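Side-chain contacts in cellulase (Soil metagenome, PDB 5I2U), which probably hydrolyses the beta-1,4 linkages of cellulose, as a halotolerant family 5 glycoside hydrolase folded as a TIM barrel: residues A[178-183]-A[190-195]; A[209-212]-A[218-221]; A[158-163]-A[173-178]; A[87-92]-A[247-252]; A[99-104]-A[133-138]. One frame throughout, in Å; residues are numbered along the deposited sequence. Where two conformers were deposited one is given.

Interaction 1 of 5, residues A[178-183]-A[190-195]. With MG (magnesium ion), chain H.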
# COMPACT_ATOMS: atom_id res chain seq x y z
N GLU A 178 -5.82 6.50 -18.08
CA GLU A 178 -6.16 5.35 -18.91
C GLU A 178 -6.47 4.06 -18.14
O GLU A 178 -7.41 3.36 -18.48
CB GLU A 178 -5.05 5.10 -19.94
CG GLU A 178 -5.04 6.14 -21.05
CD GLU A 178 -3.96 5.92 -22.08
OE1 GLU A 178 -3.43 4.79 -22.18
OE2 GLU A 178 -3.64 6.88 -22.82
N VAL A 179 -5.72 3.79 -17.08
CA VAL A 179 -5.97 2.62 -16.22
C VAL A 179 -7.21 2.83 -15.37
O VAL A 179 -8.03 1.90 -15.22
CB VAL A 179 -4.74 2.29 -15.33
CG1 VAL A 179 -5.06 1.19 -14.33
CG2 VAL A 179 -3.56 1.88 -16.20
N ILE A 180 -7.35 4.02 -14.80
CA ILE A 180 -8.57 4.39 -14.04
C ILE A 180 -9.81 4.21 -14.91
O ILE A 180 -10.82 3.67 -14.46
CB ILE A 180 -8.51 5.84 -13.49
CG1 ILE A 180 -7.51 5.93 -12.32
CG2 ILE A 180 -9.88 6.34 -13.02
CD1 ILE A 180 -7.03 7.34 -12.03
N ALA A 181 -9.73 4.69 -16.16
CA ALA A 181 -10.84 4.55 -17.12
C ALA A 181 -11.27 3.11 -17.28
O ALA A 181 -12.46 2.82 -17.21
CB ALA A 181 -10.46 5.13 -18.48
N VAL A 182 -10.31 2.20 -17.41
CA VAL A 182 -10.62 0.77 -17.51
C VAL A 182 -11.24 0.23 -16.23
O VAL A 182 -12.19 -0.54 -16.29
CB VAL A 182 -9.38 -0.07 -17.86
CG1 VAL A 182 -9.70 -1.56 -17.80
CG2 VAL A 182 -8.86 0.28 -19.25
N ILE A 183 -10.68 0.60 -15.07
CA ILE A 183 -11.16 0.09 -13.78
C ILE A 183 -12.58 0.56 -13.53
O ILE A 183 -13.45 -0.25 -13.22
CB ILE A 183 -10.26 0.50 -12.57
CG1 ILE A 183 -8.90 -0.19 -12.65
CG2 ILE A 183 -10.93 0.13 -11.25
CD1 ILE A 183 -7.85 0.35 -11.69
N ASN A 190 -14.82 1.52 -5.94
CA ASN A 190 -13.70 1.16 -5.05
C ASN A 190 -12.52 2.10 -5.20
O ASN A 190 -12.33 2.72 -6.25
CB ASN A 190 -13.23 -0.29 -5.26
CG ASN A 190 -14.23 -1.31 -4.76
OD1 ASN A 190 -15.41 -1.19 -5.01
ND2 ASN A 190 -13.75 -2.31 -4.05
N ILE A 191 -11.72 2.19 -4.14
CA ILE A 191 -10.63 3.17 -4.09
C ILE A 191 -9.52 2.76 -5.05
O ILE A 191 -9.21 1.57 -5.17
CB ILE A 191 -10.00 3.33 -2.67
CG1 ILE A 191 -11.05 3.53 -1.57
CG2 ILE A 191 -9.00 4.49 -2.67
CD1 ILE A 191 -11.95 4.74 -1.72
N ILE A 192 -8.96 3.76 -5.74
CA ILE A 192 -7.80 3.59 -6.60
C ILE A 192 -6.72 4.51 -6.10
O ILE A 192 -6.94 5.72 -6.00
CB ILE A 192 -8.08 3.96 -8.07
CG1 ILE A 192 -9.22 3.10 -8.65
CG2 ILE A 192 -6.80 3.76 -8.89
CD1 ILE A 192 -9.77 3.58 -9.99
N LEU A 193 -5.55 3.95 -5.79
CA LEU A 193 -4.43 4.73 -5.31
C LEU A 193 -3.49 5.01 -6.47
O LEU A 193 -3.14 4.10 -7.21
CB LEU A 193 -3.72 3.98 -4.20
CG LEU A 193 -4.56 3.49 -3.02
CD1 LEU A 193 -3.60 2.90 -1.99
CD2 LEU A 193 -5.40 4.58 -2.38
N VAL A 194 -3.06 6.26 -6.59
CA VAL A 194 -2.29 6.73 -7.76
C VAL A 194 -0.90 7.17 -7.36
O VAL A 194 -0.73 8.08 -6.55
CB VAL A 194 -3.01 7.91 -8.45
CG1 VAL A 194 -2.17 8.49 -9.59
CG2 VAL A 194 -4.37 7.45 -8.96
N GLY A 195 0.10 6.54 -7.95
CA GLY A 195 1.49 6.85 -7.70
C GLY A 195 1.91 8.09 -8.45
O GLY A 195 1.22 8.55 -9.36
MG MG H . -16.96 -1.63 -6.37
O HOH W 1 -18.62 -2.71 -7.72
O HOH W 2 -18.32 -1.93 -4.86
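I180 and I183, on the side of helix 169-186 that faces the barrel, close round the end of I192 on strand 192-194. I183 and I192 reach toward each other tip to tip, I183 CG2 lying 3.9 Å from I192 CD1. I180 slants across the same partner: its CG1 rests 4.0 Å from I192 CD1, with I192 CG2 only slightly farther off. Because the I180 chain is extended (chi2 160°), CD1 is carried on past I192 to V194, whose side chain it meets at about a right angle, 4.1 Å from V194 CG2. Cut back to an alanine, I180 would lose the branches that touch I192 and V194, which is likely to leave a gap on the helix side. The contact is wholly apolar, without a hydrogen bond across it, and the short helix and strand segments run antiparallel at 177°. Just before the strand, N190 does different work: its OD1 binds the magnesium ion at 2.1 Å, together with two waters, G151, D187 and D189, while its ND2 bonds to the carbonyls of Y153 and V156 and so fixes the amide's turn. The contact closes the return half of the beta-alpha-beta unit 156-159, 169-186, 192-194; I183 also leans on Y158 and on F143 of helix 136-150, I180 touches I211, and I192 packs beside I160 and I217 of strand 217-224.

Interaction 2 of 5, residues A[209-212]-A[218-221]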
# COMPACT_ATOMS: atom_id res chain seq x y z
N ASP A 209 -1.40 19.81 -11.26
CA ASP A 209 -2.06 19.17 -12.41
C ASP A 209 -2.77 17.84 -12.00
O ASP A 209 -2.37 16.75 -12.44
CB ASP A 209 -0.98 18.93 -13.49
CG ASP A 209 -1.53 18.36 -14.79
OD1 ASP A 209 -2.72 18.58 -15.14
OD2 ASP A 209 -0.75 17.70 -15.50
N PRO A 210 -3.82 17.91 -11.18
CA PRO A 210 -4.49 16.68 -10.73
C PRO A 210 -5.37 16.04 -11.79
O PRO A 210 -5.76 16.70 -12.75
CB PRO A 210 -5.34 17.15 -9.55
CG PRO A 210 -5.65 18.57 -9.88
CD PRO A 210 -4.40 19.11 -10.53
N ILE A 211 -5.73 14.78 -11.56
CA ILE A 211 -6.69 14.08 -12.40
C ILE A 211 -8.10 14.59 -12.06
O ILE A 211 -8.49 14.62 -10.90
CB ILE A 211 -6.63 12.55 -12.19
CG1 ILE A 211 -5.22 12.02 -12.48
CG2 ILE A 211 -7.63 11.83 -13.10
CD1 ILE A 211 -4.97 10.61 -11.98
N ARG A 212 -8.86 14.95 -13.09
CA ARG A 212 -10.17 15.59 -12.91
C ARG A 212 -11.29 14.65 -13.31
O ARG A 212 -11.06 13.64 -14.00
CB ARG A 212 -10.22 16.86 -13.75
CG ARG A 212 -9.24 17.92 -13.28
CD ARG A 212 -9.02 19.02 -14.30
NE ARG A 212 -8.24 20.12 -13.72
CZ ARG A 212 -6.92 20.13 -13.55
NH1 ARG A 212 -6.15 19.09 -13.93
NH2 ARG A 212 -6.34 21.20 -13.01
N MET A 218 -7.12 8.36 -4.48
CA MET A 218 -6.13 9.06 -3.65
C MET A 218 -4.77 8.91 -4.28
O MET A 218 -4.53 8.04 -5.11
CB MET A 218 -6.12 8.51 -2.24
CG MET A 218 -7.50 8.38 -1.62
SD MET A 218 -7.46 7.84 0.09
CE MET A 218 -7.12 9.40 0.94
N TYR A 219 -3.87 9.79 -3.87
CA TYR A 219 -2.50 9.80 -4.35
C TYR A 219 -1.57 9.22 -3.29
O TYR A 219 -1.74 9.50 -2.10
CB TYR A 219 -2.12 11.22 -4.75
CG TYR A 219 -2.99 11.74 -5.87
CD1 TYR A 219 -2.66 11.50 -7.21
CD2 TYR A 219 -4.17 12.43 -5.60
CE1 TYR A 219 -3.46 11.97 -8.23
CE2 TYR A 219 -4.98 12.92 -6.62
CZ TYR A 219 -4.62 12.68 -7.93
OH TYR A 219 -5.43 13.14 -8.95
N THR A 220 -0.60 8.41 -3.71
CA THR A 220 0.26 7.76 -2.75
C THR A 220 1.44 8.62 -2.40
O THR A 220 1.85 9.50 -3.18
CB THR A 220 0.68 6.34 -3.18
OG1 THR A 220 1.40 6.40 -4.40
CG2 THR A 220 -0.55 5.44 -3.34
N MET A 221 1.96 8.38 -1.20
CA MET A 221 3.23 8.95 -0.77
C MET A 221 3.98 7.85 -0.06
O MET A 221 3.40 7.14 0.75
CB MET A 221 3.00 10.16 0.15
CG MET A 221 4.25 10.96 0.46
SD MET A 221 5.18 10.39 1.90
CE MET A 221 4.12 10.96 3.23
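The backbone N-H of I211 points at the hydroxyl of Y219, and this is the one hydrogen bond of the contact: I211 N to Y219 OH is 3.1 Å with an angle of 153° at the hydrogen. The phenol oxygen is the acceptor, so a buried loop amide finds its partner in a side chain from the neighbouring strand. Van der Waals contact flanks the bond on the loop side, I211 CB and P210 CB lying 3.5 and 4.1 Å from Y219 OH. The apolar touch is I211 CD1 to Y219 CE1, 4.3 Å, where the isoleucine slants across the phenol. Y219 belongs to strand 217-224 of the TIM barrel and faces out into the helical layer, where its ring also touches L203 and V206 of helix 203-208; with CG anti to the carbonyl carbon (chi1 -62°), its hydroxyl is brought to the I211 amide. The loop 209-212 thus rides over the outside of the barrel between that helix and the strand. Replacing Y219 by a phenylalanine would probably leave the I211 amide without its acceptor and let the loop shift against the strand. Ionic contacts stay within the loop and its helix neighbour: R212 NH1 makes a long salt bridge of 3.7 Å to D209 OD1, and D209 also pairs with K173 of helix 169-186, against which I211 packs.

Interaction 3 of 5, residues A[158-163]-A[173-178]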
# COMPACT_ATOMS: atom_id res chain seq x y z
N TYR A 158 -7.24 -0.71 -5.19
CA TYR A 158 -6.27 -0.87 -6.29
C TYR A 158 -5.16 0.14 -6.16
O TYR A 158 -5.42 1.32 -5.86
CB TYR A 158 -6.97 -0.66 -7.64
CG TYR A 158 -8.24 -1.46 -7.80
CD1 TYR A 158 -8.20 -2.84 -8.03
CD2 TYR A 158 -9.49 -0.84 -7.73
CE1 TYR A 158 -9.37 -3.58 -8.18
CE2 TYR A 158 -10.66 -1.56 -7.88
CZ TYR A 158 -10.61 -2.93 -8.11
OH TYR A 158 -11.78 -3.63 -8.26
N GLU A 159 -3.92 -0.29 -6.39
CA GLU A 159 -2.79 0.62 -6.42
C GLU A 159 -2.08 0.41 -7.75
O GLU A 159 -1.38 -0.57 -7.95
CB GLU A 159 -1.86 0.40 -5.25
CG GLU A 159 -0.75 1.43 -5.18
CD GLU A 159 0.20 1.21 -4.04
OE1 GLU A 159 -0.06 0.30 -3.23
OE2 GLU A 159 1.20 1.96 -3.95
N ILE A 160 -2.25 1.37 -8.65
CA ILE A 160 -2.04 1.12 -10.07
C ILE A 160 -0.58 1.20 -10.55
O ILE A 160 -0.27 0.70 -11.63
CB ILE A 160 -2.97 2.00 -10.95
CG1 ILE A 160 -2.69 3.50 -10.79
CG2 ILE A 160 -4.42 1.72 -10.59
CD1 ILE A 160 -3.37 4.34 -11.85
N TRP A 161 0.29 1.82 -9.76
CA TRP A 161 1.70 1.92 -10.13
C TRP A 161 2.50 2.26 -8.88
O TRP A 161 2.56 3.43 -8.47
CB TRP A 161 1.88 3.00 -11.20
CG TRP A 161 3.24 3.08 -11.81
CD1 TRP A 161 4.38 2.45 -11.40
CD2 TRP A 161 3.61 3.87 -12.94
NE1 TRP A 161 5.43 2.80 -12.19
CE2 TRP A 161 4.99 3.67 -13.15
CE3 TRP A 161 2.90 4.74 -13.78
CZ2 TRP A 161 5.69 4.29 -14.20
CZ3 TRP A 161 3.60 5.37 -14.82
CH2 TRP A 161 4.98 5.14 -15.02
N ASN A 162 3.12 1.22 -8.30
CA ASN A 162 3.81 1.34 -7.02
C ASN A 162 4.65 2.61 -6.87
O ASN A 162 4.32 3.49 -6.09
CB ASN A 162 4.69 0.12 -6.78
CG ASN A 162 5.65 0.29 -5.61
OD1 ASN A 162 5.26 0.78 -4.55
ND2 ASN A 162 6.89 -0.08 -5.80
N GLU A 163 5.73 2.68 -7.64
CA GLU A 163 6.70 3.74 -7.49
C GLU A 163 7.26 4.09 -8.86
O GLU A 163 8.27 3.54 -9.28
CB GLU A 163 7.84 3.30 -6.55
CG GLU A 163 7.55 3.53 -5.07
CD GLU A 163 8.73 3.20 -4.17
OE1 GLU A 163 9.74 2.66 -4.62
OE2 GLU A 163 8.62 3.48 -2.97
N LYS A 173 0.31 10.67 -15.17
CA LYS A 173 -1.11 11.06 -15.18
C LYS A 173 -1.87 10.41 -16.33
O LYS A 173 -3.02 10.02 -16.16
CB LYS A 173 -1.26 12.58 -15.26
CG LYS A 173 -2.66 13.13 -15.04
CD LYS A 173 -2.73 14.59 -15.48
CE LYS A 173 -4.08 15.22 -15.18
NZ LYS A 173 -4.40 16.30 -16.16
N THR A 174 -1.24 10.33 -17.51
CA THR A 174 -1.86 9.73 -18.69
C THR A 174 -2.09 8.24 -18.46
O THR A 174 -3.20 7.75 -18.65
CB THR A 174 -0.99 9.92 -19.94
OG1 THR A 174 -0.66 11.32 -20.09
CG2 THR A 174 -1.72 9.44 -21.21
N TYR A 175 -1.04 7.55 -18.03
CA TYR A 175 -1.12 6.15 -17.61
C TYR A 175 -2.27 5.94 -16.63
O TYR A 175 -3.06 5.00 -16.76
CB TYR A 175 0.21 5.75 -16.96
CG TYR A 175 0.27 4.41 -16.22
CD1 TYR A 175 -0.32 4.25 -14.95
CD2 TYR A 175 0.97 3.34 -16.74
CE1 TYR A 175 -0.24 3.06 -14.26
CE2 TYR A 175 1.06 2.13 -16.05
CZ TYR A 175 0.46 1.99 -14.80
OH TYR A 175 0.54 0.80 -14.11
N SER A 176 -2.34 6.84 -15.66
CA SER A 176 -3.32 6.75 -14.58
C SER A 176 -4.75 6.98 -15.06
O SER A 176 -5.64 6.22 -14.71
CB SER A 176 -2.96 7.73 -13.46
OG SER A 176 -1.75 7.31 -12.86
N GLU A 177 -4.95 8.05 -15.84
CA GLU A 177 -6.26 8.31 -16.51
C GLU A 177 -6.73 7.08 -17.29
O GLU A 177 -7.86 6.63 -17.14
CB GLU A 177 -6.18 9.52 -17.45
CG GLU A 177 -6.14 10.87 -16.74
CD GLU A 177 -5.63 12.04 -17.60
OE1 GLU A 177 -5.00 11.82 -18.66
OE2 GLU A 177 -5.86 13.20 -17.19
N GLU A 178 -5.82 6.50 -18.08
CA GLU A 178 -6.16 5.35 -18.91
C GLU A 178 -6.47 4.06 -18.14
O GLU A 178 -7.41 3.36 -18.48
CB GLU A 178 -5.05 5.10 -19.94
CG GLU A 178 -5.04 6.14 -21.05
CD GLU A 178 -3.96 5.92 -22.08
OE1 GLU A 178 -3.43 4.79 -22.18
OE2 GLU A 178 -3.64 6.88 -22.82
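Y175 donates its hydroxyl proton to the carbonyl of I160, with Y175 OH only 2.6 Å from I160 O. The donor is tilted 24° from the carbonyl plane, while the oxygen sits at the edge of the phenol, near the plane of its ring. Over one face of that ring comes W161: its CE3 stands 3.4 Å above the centre of the Y175 ring, the two ring planes being turned 46° against each other, so the pair is neither a flat stack nor edge-to-face. I160 fills the other half of the tight region. Its CG1 is set between the backbone N and the carbonyl carbon (chi1 64°), which sends CD1 against the helix, 3.5 Å from S176 OG and 3.6 Å from S176 CA; the serine hydroxyl keeps its own bond to V172 O. The other side of helix 169-186 is the loose one: T174 is exposed, K173 and E177 point away from the strand, and K173 NZ forms a salt bridge with E177 OE2 at 3.6 Å. E159, at the end of strand 156-159, and N162 face the polar interior of the barrel. Packed on Y175, W161 leads into N162 and E163, the Asn-Glu pair found after the fourth strand of family 5 barrels; in those enzymes this glutamate serves as acid/base, consistent with a similar part for E163.

Interaction 4 of 5, residues A[87-92]-A[247-252]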
# COMPACT_ATOMS: atom_id res chain seq x y z
N VAL A 87 -5.48 -3.16 7.16
CA VAL A 87 -5.19 -3.27 5.75
C VAL A 87 -3.97 -4.18 5.54
O VAL A 87 -3.08 -4.25 6.37
CB VAL A 87 -4.99 -1.87 5.10
CG1 VAL A 87 -3.72 -1.19 5.59
CG2 VAL A 87 -4.99 -1.97 3.58
N VAL A 88 -3.96 -4.89 4.41
CA VAL A 88 -2.82 -5.69 3.96
C VAL A 88 -2.55 -5.38 2.50
O VAL A 88 -3.47 -5.23 1.71
CB VAL A 88 -3.03 -7.20 4.17
CG1 VAL A 88 -3.00 -7.47 5.65
CG2 VAL A 88 -4.34 -7.69 3.58
N ARG A 89 -1.28 -5.23 2.15
CA ARG A 89 -0.92 -4.87 0.78
C ARG A 89 -0.22 -6.04 0.13
O ARG A 89 0.69 -6.63 0.73
CB ARG A 89 -0.05 -3.61 0.78
CG ARG A 89 0.44 -3.09 -0.56
CD ARG A 89 1.10 -1.74 -0.31
NE ARG A 89 1.68 -1.03 -1.45
CZ ARG A 89 2.99 -0.91 -1.73
NH1 ARG A 89 3.93 -1.53 -1.01
NH2 ARG A 89 3.36 -0.17 -2.77
N ALA A 90 -0.69 -6.38 -1.07
CA ALA A 90 -0.13 -7.44 -1.88
C ALA A 90 0.74 -6.81 -2.97
O ALA A 90 0.22 -6.20 -3.90
CB ALA A 90 -1.24 -8.29 -2.50
N ALA A 91 2.05 -6.97 -2.83
CA ALA A 91 2.99 -6.33 -3.73
C ALA A 91 3.32 -7.26 -4.89
O ALA A 91 4.27 -8.05 -4.81
CB ALA A 91 4.24 -5.90 -2.97
N MET A 92 2.56 -7.14 -5.97
CA MET A 92 2.78 -7.95 -7.16
C MET A 92 3.89 -7.33 -8.00
O MET A 92 3.66 -6.39 -8.75
CB MET A 92 1.50 -8.11 -7.97
CG MET A 92 1.61 -9.21 -9.02
SD MET A 92 0.18 -9.29 -10.10
CE MET A 92 0.44 -7.84 -11.13
N PHE A 247 -2.67 8.88 0.62
CA PHE A 247 -2.66 7.58 1.29
C PHE A 247 -1.22 7.09 1.22
O PHE A 247 -0.67 6.93 0.13
CB PHE A 247 -3.61 6.63 0.55
CG PHE A 247 -3.87 5.32 1.25
CD1 PHE A 247 -2.87 4.37 1.40
CD2 PHE A 247 -5.15 5.02 1.71
CE1 PHE A 247 -3.14 3.16 2.04
CE2 PHE A 247 -5.42 3.82 2.34
CZ PHE A 247 -4.41 2.89 2.50
N VAL A 248 -0.62 6.82 2.37
CA VAL A 248 0.74 6.25 2.44
C VAL A 248 0.66 4.72 2.23
O VAL A 248 0.42 3.96 3.18
CB VAL A 248 1.43 6.62 3.77
CG1 VAL A 248 2.75 5.89 3.95
CG2 VAL A 248 1.64 8.14 3.83
N SER A 249 0.83 4.27 0.99
CA SER A 249 0.68 2.85 0.65
C SER A 249 1.96 2.05 0.95
O SER A 249 1.94 0.81 0.93
CB SER A 249 0.26 2.67 -0.81
OG SER A 249 1.22 3.19 -1.69
N GLU A 250 3.06 2.75 1.22
CA GLU A 250 4.28 2.08 1.63
C GLU A 250 5.14 3.03 2.44
O GLU A 250 5.35 4.18 2.04
CB GLU A 250 5.06 1.64 0.41
CG GLU A 250 6.18 0.67 0.69
CD GLU A 250 7.00 0.42 -0.54
OE1 GLU A 250 6.46 -0.20 -1.49
OE2 GLU A 250 8.17 0.86 -0.54
N CYS A 251 5.62 2.56 3.58
CA CYS A 251 6.56 3.32 4.37
C CYS A 251 7.37 2.45 5.31
O CYS A 251 7.01 1.30 5.58
CB CYS A 251 5.85 4.43 5.19
SG CYS A 251 4.69 3.88 6.46
N GLY A 252 8.44 3.03 5.83
CA GLY A 252 9.26 2.34 6.82
C GLY A 252 10.14 3.23 7.68
O GLY A 252 10.24 4.44 7.45
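One face of the R89 guanidinium is covered by S249 O, 2.9 Å above the plane and toward the rim, and by E250 CB. R89 NH1 donates to E250 OE1 at 2.9 Å, using the anti lone pair of that oxygen, which lies 19° out of the guanidinium plane; R89 NH2 adds a weak bond of 3.4 Å to the same E250 OE1. The carboxylate is turned 64° from the guanidinium plane, so the two groups do not pair flat. R89 reaches across the barrel interior because CG stands anti to the backbone N (chi1 179°) and the chain stays extended as far as NE. Its N-H groups have further partners: NE pairs with E159, NH2 with D128 and N162, NH1 with S60. S249 OG bonds to E159 and H222, and E250 OE2 to Y224 and to a glycerol probably left by crystallisation, which may mark a pocket. E250 sits at the end of the seventh barrel strand, where family 5 cellulases carry their nucleophile. The arginine probably balances several carboxylates (E250, E159, D128), and by gripping OE1 it probably holds that group in position while OE2 meets the pocket.

Interaction 5 of 5, residues A[99-104]-A[133-138]; sequences NYRENP and NKYTEE
N99 OD1, which covers the face of the R101 guanidinium turned away from Y135, accepts two backbone N-H groups. The sounder bond is from E102 N to N99 OD1 at 3.2 Å, almost straight at 162°, though the donor stands well above the carbonyl plane; that from R101 N is weak. The E102 bond makes an Asx motif, which holds the turn from which R101 springs. N99 OD1 lies 3.5 Å above one face of the guanidinium and Y135 OH 3.3 Å from the opposite one, so the flat group is sandwiched. Guanidinium and phenol planes are 4° apart, practically parallel, and R101 NE lies over the ring's rim, 3.5 Å from Y135 CZ. The side chain bends at chi3 (-61°), laying CD over the ring as a CH-pi contact, 3.8 Å from R101 CD to the centroid. The polar ends have partners of their own: R101 NH2 donates to L94 O, while Y135 OH bonds to E95. R101 CG also brushes E138, 4.4 Å from its CG, and Y100 CE2 approaches E138 CB; the ring of Y100 stands edge-to-face with that of F142. Both segments lead into helices: N103 N-caps helix 104-120 through OD1 to F106 N, and Y135 takes the N-cap position of helix 136-150. The contact thus joins the loops after the second and third strands of the TIM barrel, at the C-terminal end of the strands, the end on which family 5 enzymes build their substrate cleft.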
# COMPACT_ATOMS: atom_id res chain seq x y z
N ASN A 99 8.84 -12.03 -12.17
CA ASN A 99 7.75 -11.05 -12.05
C ASN A 99 6.51 -11.41 -12.86
O ASN A 99 6.50 -12.41 -13.57
CB ASN A 99 8.26 -9.68 -12.48
CG ASN A 99 8.61 -9.63 -13.96
OD1 ASN A 99 7.73 -9.67 -14.80
ND2 ASN A 99 9.90 -9.55 -14.27
N TYR A 100 5.48 -10.56 -12.77
CA TYR A 100 4.18 -10.78 -13.43
C TYR A 100 4.26 -10.94 -14.97
O TYR A 100 3.60 -11.82 -15.52
CB TYR A 100 3.19 -9.67 -13.03
CG TYR A 100 1.88 -9.66 -13.78
CD1 TYR A 100 0.90 -10.61 -13.52
CD2 TYR A 100 1.62 -8.71 -14.77
CE1 TYR A 100 -0.31 -10.60 -14.21
CE2 TYR A 100 0.41 -8.68 -15.47
CZ TYR A 100 -0.54 -9.64 -15.18
OH TYR A 100 -1.73 -9.61 -15.87
N ARG A 101 5.08 -10.12 -15.62
CA ARG A 101 5.25 -10.19 -17.08
C ARG A 101 5.85 -11.53 -17.52
O ARG A 101 5.37 -12.18 -18.45
CB ARG A 101 6.10 -9.02 -17.57
CG ARG A 101 5.44 -7.67 -17.32
CD ARG A 101 6.32 -6.46 -17.55
NE ARG A 101 7.49 -6.44 -16.67
CZ ARG A 101 8.75 -6.75 -17.03
NH1 ARG A 101 9.07 -7.12 -18.28
NH2 ARG A 101 9.71 -6.68 -16.12
N GLU A 102 6.89 -11.96 -16.81
CA GLU A 102 7.57 -13.23 -17.09
C GLU A 102 6.76 -14.45 -16.60
O GLU A 102 6.78 -15.48 -17.25
CB GLU A 102 8.99 -13.16 -16.51
CG GLU A 102 9.91 -14.31 -16.87
CD GLU A 102 11.03 -14.46 -15.86
OE1 GLU A 102 11.61 -13.42 -15.45
OE2 GLU A 102 11.32 -15.62 -15.46
N ASN A 103 6.03 -14.32 -15.50
CA ASN A 103 5.32 -15.47 -14.91
C ASN A 103 4.03 -14.98 -14.22
O ASN A 103 4.00 -14.87 -12.99
CB ASN A 103 6.26 -16.23 -13.95
CG ASN A 103 5.67 -17.54 -13.43
OD1 ASN A 103 4.52 -17.88 -13.69
ND2 ASN A 103 6.46 -18.27 -12.65
N PRO A 104 2.98 -14.70 -15.01
CA PRO A 104 1.72 -14.21 -14.42
C PRO A 104 0.92 -15.25 -13.63
O PRO A 104 0.18 -14.88 -12.73
CB PRO A 104 0.93 -13.70 -15.64
CG PRO A 104 1.45 -14.49 -16.80
CD PRO A 104 2.90 -14.80 -16.48
N ASN A 133 8.96 0.83 -13.68
CA ASN A 133 8.79 1.22 -15.08
C ASN A 133 7.31 1.31 -15.44
O ASN A 133 6.45 0.87 -14.66
CB ASN A 133 9.54 0.27 -16.01
CG ASN A 133 11.04 0.31 -15.80
OD1 ASN A 133 11.69 1.28 -16.16
ND2 ASN A 133 11.59 -0.74 -15.18
N LYS A 134 7.03 1.87 -16.61
CA LYS A 134 5.67 2.06 -17.11
C LYS A 134 5.22 0.87 -17.96
O LYS A 134 5.82 0.59 -19.00
CB LYS A 134 5.60 3.35 -17.93
CG LYS A 134 4.18 3.83 -18.17
CD LYS A 134 4.14 5.10 -18.99
CE LYS A 134 4.22 4.78 -20.47
NZ LYS A 134 4.65 5.99 -21.19
N TYR A 135 4.16 0.19 -17.53
CA TYR A 135 3.63 -1.03 -18.19
C TYR A 135 2.13 -0.89 -18.42
O TYR A 135 1.31 -1.62 -17.83
CB TYR A 135 3.93 -2.25 -17.32
CG TYR A 135 5.39 -2.49 -17.07
CD1 TYR A 135 6.24 -2.89 -18.12
CD2 TYR A 135 5.94 -2.35 -15.80
CE1 TYR A 135 7.60 -3.13 -17.90
CE2 TYR A 135 7.29 -2.60 -15.57
CZ TYR A 135 8.11 -2.98 -16.62
OH TYR A 135 9.45 -3.23 -16.38
N THR A 136 1.78 0.06 -19.29
CA THR A 136 0.40 0.53 -19.47
C THR A 136 -0.58 -0.57 -19.86
O THR A 136 -1.64 -0.70 -19.27
CB THR A 136 0.33 1.68 -20.50
OG1 THR A 136 1.38 2.62 -20.26
CG2 THR A 136 -1.00 2.41 -20.42
N GLU A 137 -0.23 -1.37 -20.86
CA GLU A 137 -1.15 -2.39 -21.38
C GLU A 137 -1.31 -3.57 -20.42
O GLU A 137 -2.39 -4.14 -20.30
CB GLU A 137 -0.69 -2.84 -22.79
CG GLU A 137 -1.67 -3.59 -23.70
CD GLU A 137 -3.07 -2.97 -23.67
OE1 GLU A 137 -3.23 -1.98 -24.40
OE2 GLU A 137 -3.97 -3.44 -22.93
N GLU A 138 -0.23 -3.90 -19.70
CA GLU A 138 -0.26 -4.98 -18.71
C GLU A 138 -1.14 -4.57 -17.53
O GLU A 138 -1.91 -5.40 -17.00
CB GLU A 138 1.15 -5.34 -18.17
CG GLU A 138 2.41 -5.01 -18.99
CD GLU A 138 2.63 -5.71 -20.31
OE1 GLU A 138 1.83 -6.58 -20.72
OE2 GLU A 138 3.67 -5.36 -20.94

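How the interactions relate
Interactions 5, 3, 1 and 2 follow one another along the chain, all within the span between the two strands that interaction 4 brings together. Interaction 4 lies about 2 Å, centre to centre, from the middle of the chain, inside the barrel; the others lie 13 to 18 Å out. Interactions 1 and 3, centres 6 Å apart, share E178 and helix 169-186, and between them tie that helix to strands 156-159 and 192-194. Interaction 2 follows on strand 217-224, bonded to strand 192-194 on one side and strand 246-252 on the other. Interaction 5 reaches interaction 3 where K134 packs on W161 and Y175. Interactions 1 to 3 pack the outer layer on one side of the polar centre that probably serves catalysis.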